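Histone RNA hairpin-binding protein (Drosophila melanogaster, PDB 4TUW) binds the stem-loop of histone mRNA and takes part in histone pre-mRNA 3' processing, coupling histone mRNA production to the cell cycle. Local coordinates at residues D43-P48 with K68-Y73. The protein carries 5 engineered substitutions. Residues are numbered along the deposited sequence; the frame is centred on the assembly and turned at random.
Sequences DHPREP and KSLHIY. Engineered in segment 43-48: Glu-47 (natural residue Thr). With nucleotides of chain D.
Pro-45 packs against segment 68-73, its ring meeting Ser-69, Leu-70 and, more distantly, Tyr-73. Its CB rests on the CB of Ser-69 at 3.7 Å, and its CG meets the CD2 branch of Leu-70 at 3.8 Å. This is the closer-packed part of the contact, with Pro-45 and Leu-70 buried; it is wholly apolar, and no hydrogen bond crosses between the segments. Ser-69 presents only its methylene to the proline, because OG is anti to its own carbonyl carbon (chi1 -65°) and is hydrogen-bonded to the backbone O of Ile-65, one turn back in the helix.

Packing is looser toward Tyr-73. Pro-45 CD approaches CE1 of that ring at 4.4 Å, and CD2 of His-44 lies 3.9 Å from the tyrosine OH, the His-44 and Tyr-73 side chains crossing at about a right angle. His-44 is partly exposed here; its ND1 is held by Thr-41 OG1 within its own loop.

His-71 is turned to the RNA instead. The cytosine base of C17 of chain D lies over one face of its imidazole, with C5 over the ring centre, while the one N-H of NE2 is shared between OP2 (2.8 Å, 133°) and O5' (2.9 Å, 148°) of the same nucleotide, both bonds bent. Base and backbone of C17 are thus gripped by one side chain. With an alanine in place of His-71, the cytosine is likely to lose the ring against its face, and the phosphate its NE2 donor, leaving the nucleotide freer to turn.

Within the RNA-binding domain, the loop 43-48 runs back along helix 56-70, Pro-45 and the engineered Glu-47 touching Trp-66 and Pro-48 reaching Phe-59 and Val-63. Tyr-31, beyond helix 26-29, packs on Pro-45 and edge-to-face with Tyr-73, while Glu-47 forms a salt bridge to Lys-23 at the end of helix 9-23.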
ATOM      1  N   ASP A  43      -5.508   8.718   8.549  1.00 80.21           N
ATOM      2  CA  ASP A  43      -4.936   9.957   8.033  1.00 76.46           C
ATOM      3  C   ASP A  43      -3.484   9.674   7.674  1.00 78.96           C
ATOM      4  O   ASP A  43      -2.857  10.409   6.921  1.00 81.12           O
ATOM      5  CB  ASP A  43      -5.042  11.071   9.080  1.00 74.04           C
ATOM      6  CG  ASP A  43      -6.472  11.278   9.561  1.00 77.38           C
ATOM      7  OD1 ASP A  43      -7.344  11.476   8.687  1.00 77.38           O
ATOM      8  OD2 ASP A  43      -6.734  11.221  10.791  1.00 68.57           O
ATOM      9  N   HIS A  44      -2.962   8.581   8.213  1.00 77.24           N
ATOM     10  CA  HIS A  44      -1.639   8.116   7.852  1.00 77.19           C
ATOM     11  C   HIS A  44      -1.669   7.428   6.499  1.00 75.31           C
ATOM     12  O   HIS A  44      -2.737   7.265   5.920  1.00 77.10           O
ATOM     13  CB  HIS A  44      -1.107   7.176   8.932  1.00 78.96           C
ATOM     14  CG  HIS A  44      -0.684   7.881  10.179  1.00 83.90           C
ATOM     15  ND1 HIS A  44      -1.491   8.791  10.827  1.00 88.87           N
ATOM     16  CD2 HIS A  44       0.466   7.825  10.896  1.00 88.97           C
ATOM     17  CE1 HIS A  44      -0.861   9.262  11.888  1.00 92.91           C
ATOM     18  NE2 HIS A  44       0.328   8.691  11.952  1.00 93.44           N
ATOM     19  N   PRO A  45      -0.489   7.070   5.970  1.00 70.55           N
ATOM     20  CA  PRO A  45      -0.470   6.274   4.743  1.00 70.23           C
ATOM     21  C   PRO A  45      -0.335   4.788   5.008  1.00 74.89           C
ATOM     22  O   PRO A  45       0.737   4.329   5.423  1.00 79.61           O
ATOM     23  CB  PRO A  45       0.769   6.796   4.010  1.00 75.57           C
ATOM     24  CG  PRO A  45       1.652   7.303   5.086  1.00 76.58           C
ATOM     25  CD  PRO A  45       0.785   7.777   6.190  1.00 75.71           C
ATOM     26  N   ARG A  46      -1.407   4.039   4.772  1.00 74.60           N
ATOM     27  CA  ARG A  46      -1.373   2.606   5.033  1.00 77.02           C
ATOM     28  C   ARG A  46      -1.428   1.832   3.724  1.00 68.73           C
ATOM     29  O   ARG A  46      -2.169   2.179   2.806  1.00 62.15           O
ATOM     30  CB  ARG A  46      -2.504   2.183   5.990  1.00 85.13           C
ATOM     31  CG  ARG A  46      -2.386   0.742   6.574  1.00 90.43           C
ATOM     32  CD  ARG A  46      -1.534   0.651   7.859  1.00 99.97           C
ATOM     33  NE  ARG A  46      -0.101   0.827   7.596  1.00105.26           N
ATOM     34  CZ  ARG A  46       0.863   0.787   8.521  1.00107.12           C
ATOM     35  NH1 ARG A  46       0.577   0.572   9.806  1.00102.03           N
ATOM     36  NH2 ARG A  46       2.127   0.961   8.150  1.00 91.41           N
ATOM     37  N   GLU A  47      -0.607   0.793   3.651  1.00 73.29           N
ATOM     38  CA  GLU A  47      -0.494  -0.003   2.448  1.00 73.98           C
ATOM     39  C   GLU A  47      -1.851  -0.638   2.198  1.00 72.56           C
ATOM     40  O   GLU A  47      -2.516  -1.063   3.146  1.00 73.39           O
ATOM     41  CB  GLU A  47       0.604  -1.061   2.599  1.00 65.25           C
ATOM     42  CG  GLU A  47       0.247  -2.223   3.508  1.00 74.43           C
ATOM     43  CD  GLU A  47       1.372  -3.259   3.628  1.00 80.08           C
ATOM     44  OE1 GLU A  47       2.424  -2.922   4.207  1.00 78.30           O
ATOM     45  OE2 GLU A  47       1.202  -4.409   3.155  1.00 72.05           O
ATOM     46  N   PRO A  48      -2.287  -0.678   0.931  1.00 67.77           N
ATOM     47  CA  PRO A  48      -3.568  -1.300   0.625  1.00 65.99           C
ATOM     48  C   PRO A  48      -3.566  -2.777   1.023  1.00 66.97           C
ATOM     49  O   PRO A  48      -2.514  -3.429   1.034  1.00 64.07           O
ATOM     50  CB  PRO A  48      -3.642  -1.179  -0.900  1.00 63.69           C
ATOM     51  CG  PRO A  48      -2.725  -0.066  -1.216  1.00 61.19           C
ATOM     52  CD  PRO A  48      -1.612  -0.243  -0.293  1.00 58.99           C
ATOM     53  N   LYS A  68       2.250   8.676  -2.925  1.00 62.19           N
ATOM     54  CA  LYS A  68       2.263  10.127  -2.775  1.00 66.19           C
ATOM     55  C   LYS A  68       2.272  10.486  -1.305  1.00 69.95           C
ATOM     56  O   LYS A  68       3.127  11.234  -0.849  1.00 76.81           O
ATOM     57  CB  LYS A  68       1.051  10.779  -3.445  1.00 65.08           C
ATOM     58  CG  LYS A  68       1.049  10.676  -4.956  1.00 70.88           C
ATOM     59  CD  LYS A  68      -0.166  11.353  -5.567  1.00 66.45           C
ATOM     60  CE  LYS A  68       0.105  12.816  -5.861  1.00 72.41           C
ATOM     61  NZ  LYS A  68      -1.145  13.551  -6.242  1.00 88.17           N
ATOM     62  N   SER A  69       1.319   9.934  -0.565  1.00 67.59           N
ATOM     63  CA  SER A  69       1.203  10.210   0.857  1.00 70.78           C
ATOM     64  C   SER A  69       2.500   9.923   1.605  1.00 71.48           C
ATOM     65  O   SER A  69       2.820  10.578   2.591  1.00 73.28           O
ATOM     66  CB  SER A  69       0.061   9.392   1.457  1.00 71.14           C
ATOM     67  OG  SER A  69      -1.183   9.793   0.913  1.00 72.36           O
ATOM     68  N   LEU A  70       3.255   8.946   1.137  1.00 65.57           N
ATOM     69  CA  LEU A  70       4.467   8.587   1.830  1.00 67.35           C
ATOM     70  C   LEU A  70       5.407   9.776   1.926  1.00 73.48           C
ATOM     71  O   LEU A  70       6.010  10.015   2.966  1.00 76.72           O
ATOM     72  CB  LEU A  70       5.142   7.429   1.113  1.00 69.35           C
ATOM     73  CG  LEU A  70       4.345   6.138   1.223  1.00 68.41           C
ATOM     74  CD1 LEU A  70       5.033   4.973   0.525  1.00 66.09           C
ATOM     75  CD2 LEU A  70       4.180   5.852   2.691  1.00 73.70           C
ATOM     76  N   HIS A  71       5.479  10.548   0.846  1.00 75.30           N
ATOM     77  CA  HIS A  71       6.517  11.560   0.684  1.00 74.49           C
ATOM     78  C   HIS A  71       6.504  12.652   1.739  1.00 78.44           C
ATOM     79  O   HIS A  71       7.456  13.424   1.843  1.00 90.11           O
ATOM     80  CB  HIS A  71       6.507  12.142  -0.732  1.00 70.36           C
ATOM     81  CG  HIS A  71       7.152  11.247  -1.743  1.00 74.77           C
ATOM     82  ND1 HIS A  71       8.485  10.900  -1.686  1.00 76.84           N
ATOM     83  CD2 HIS A  71       6.639  10.595  -2.812  1.00 74.08           C
ATOM     84  CE1 HIS A  71       8.771  10.088  -2.687  1.00 72.03           C
ATOM     85  NE2 HIS A  71       7.670   9.889  -3.389  1.00 72.30           N
ATOM     86  N   ILE A  72       5.453  12.684   2.553  1.00 76.32           N
ATOM     87  CA  ILE A  72       5.398  13.564   3.715  1.00 76.21           C
ATOM     88  C   ILE A  72       6.452  13.142   4.739  1.00 75.74           C
ATOM     89  O   ILE A  72       6.610  13.763   5.783  1.00 69.10           O
ATOM     90  CB  ILE A  72       4.001  13.533   4.367  1.00 78.10           C
ATOM     91  CG1 ILE A  72       2.915  13.549   3.284  1.00 88.45           C
ATOM     92  CG2 ILE A  72       3.805  14.727   5.281  1.00 79.07           C
ATOM     93  CD1 ILE A  72       1.487  13.259   3.794  1.00 86.80           C
ATOM     94  N   TYR A  73       7.198  12.094   4.417  1.00 84.27           N
ATOM     95  CA  TYR A  73       8.107  11.501   5.380  1.00 84.08           C
ATOM     96  C   TYR A  73       9.599  11.576   5.081  1.00 91.59           C
ATOM     97  O   TYR A  73      10.314  10.621   5.388  1.00 97.18           O
ATOM     98  CB  TYR A  73       7.688  10.064   5.665  1.00 81.84           C
ATOM     99  CG  TYR A  73       6.539  10.025   6.629  1.00 86.69           C
ATOM    100  CD1 TYR A  73       5.269  10.427   6.239  1.00 86.37           C
ATOM    101  CD2 TYR A  73       6.726   9.622   7.946  1.00 90.46           C
ATOM    102  CE1 TYR A  73       4.211  10.412   7.132  1.00 91.21           C
ATOM    103  CE2 TYR A  73       5.675   9.604   8.845  1.00 92.99           C
ATOM    104  CZ  TYR A  73       4.419  10.000   8.434  1.00 90.77           C
ATOM    105  OH  TYR A  73       3.372   9.985   9.327  1.00 86.91           O
TER
ATOM    106  P     C D  17       8.256   8.263  -6.258  1.00 66.10           P
ATOM    107  OP1   C D  17       9.185   9.113  -7.046  1.00 76.86           O
ATOM    108  OP2   C D  17       8.695   7.763  -4.939  1.00 66.12           O
ATOM    109  O5'   C D  17       6.920   9.109  -6.121  1.00 59.74           O
ATOM    110  C5'   C D  17       5.735   8.716  -6.790  1.00 63.63           C
ATOM    111  C4'   C D  17       4.667   9.769  -6.655  1.00 68.87           C
ATOM    112  O4'   C D  17       4.950  10.591  -5.493  1.00 71.61           O
ATOM    113  C3'   C D  17       4.560  10.732  -7.828  1.00 65.62           C
ATOM    114  O3'   C D  17       3.207  11.140  -7.978  1.00 67.07           O
ATOM    115  C2'   C D  17       5.373  11.924  -7.363  1.00 69.01           C
ATOM    116  O2'   C D  17       5.013  13.137  -7.982  1.00 75.36           O
ATOM    117  C1'   C D  17       5.038  11.946  -5.883  1.00 71.34           C
ATOM    118  N1    C D  17       6.054  12.595  -5.053  1.00 74.49           N
ATOM    119  C2    C D  17       5.608  13.487  -4.082  1.00 74.45           C
ATOM    120  O2    C D  17       4.388  13.693  -3.972  1.00 68.01           O
ATOM    121  N3    C D  17       6.522  14.090  -3.294  1.00 76.36           N
ATOM    122  C4    C D  17       7.821  13.844  -3.447  1.00 78.21           C
ATOM    123  N4    C D  17       8.662  14.484  -2.631  1.00 80.50           N
ATOM    124  C5    C D  17       8.303  12.936  -4.439  1.00 77.88           C
ATOM    125  C6    C D  17       7.390  12.344  -5.226  1.00 75.92           C
TER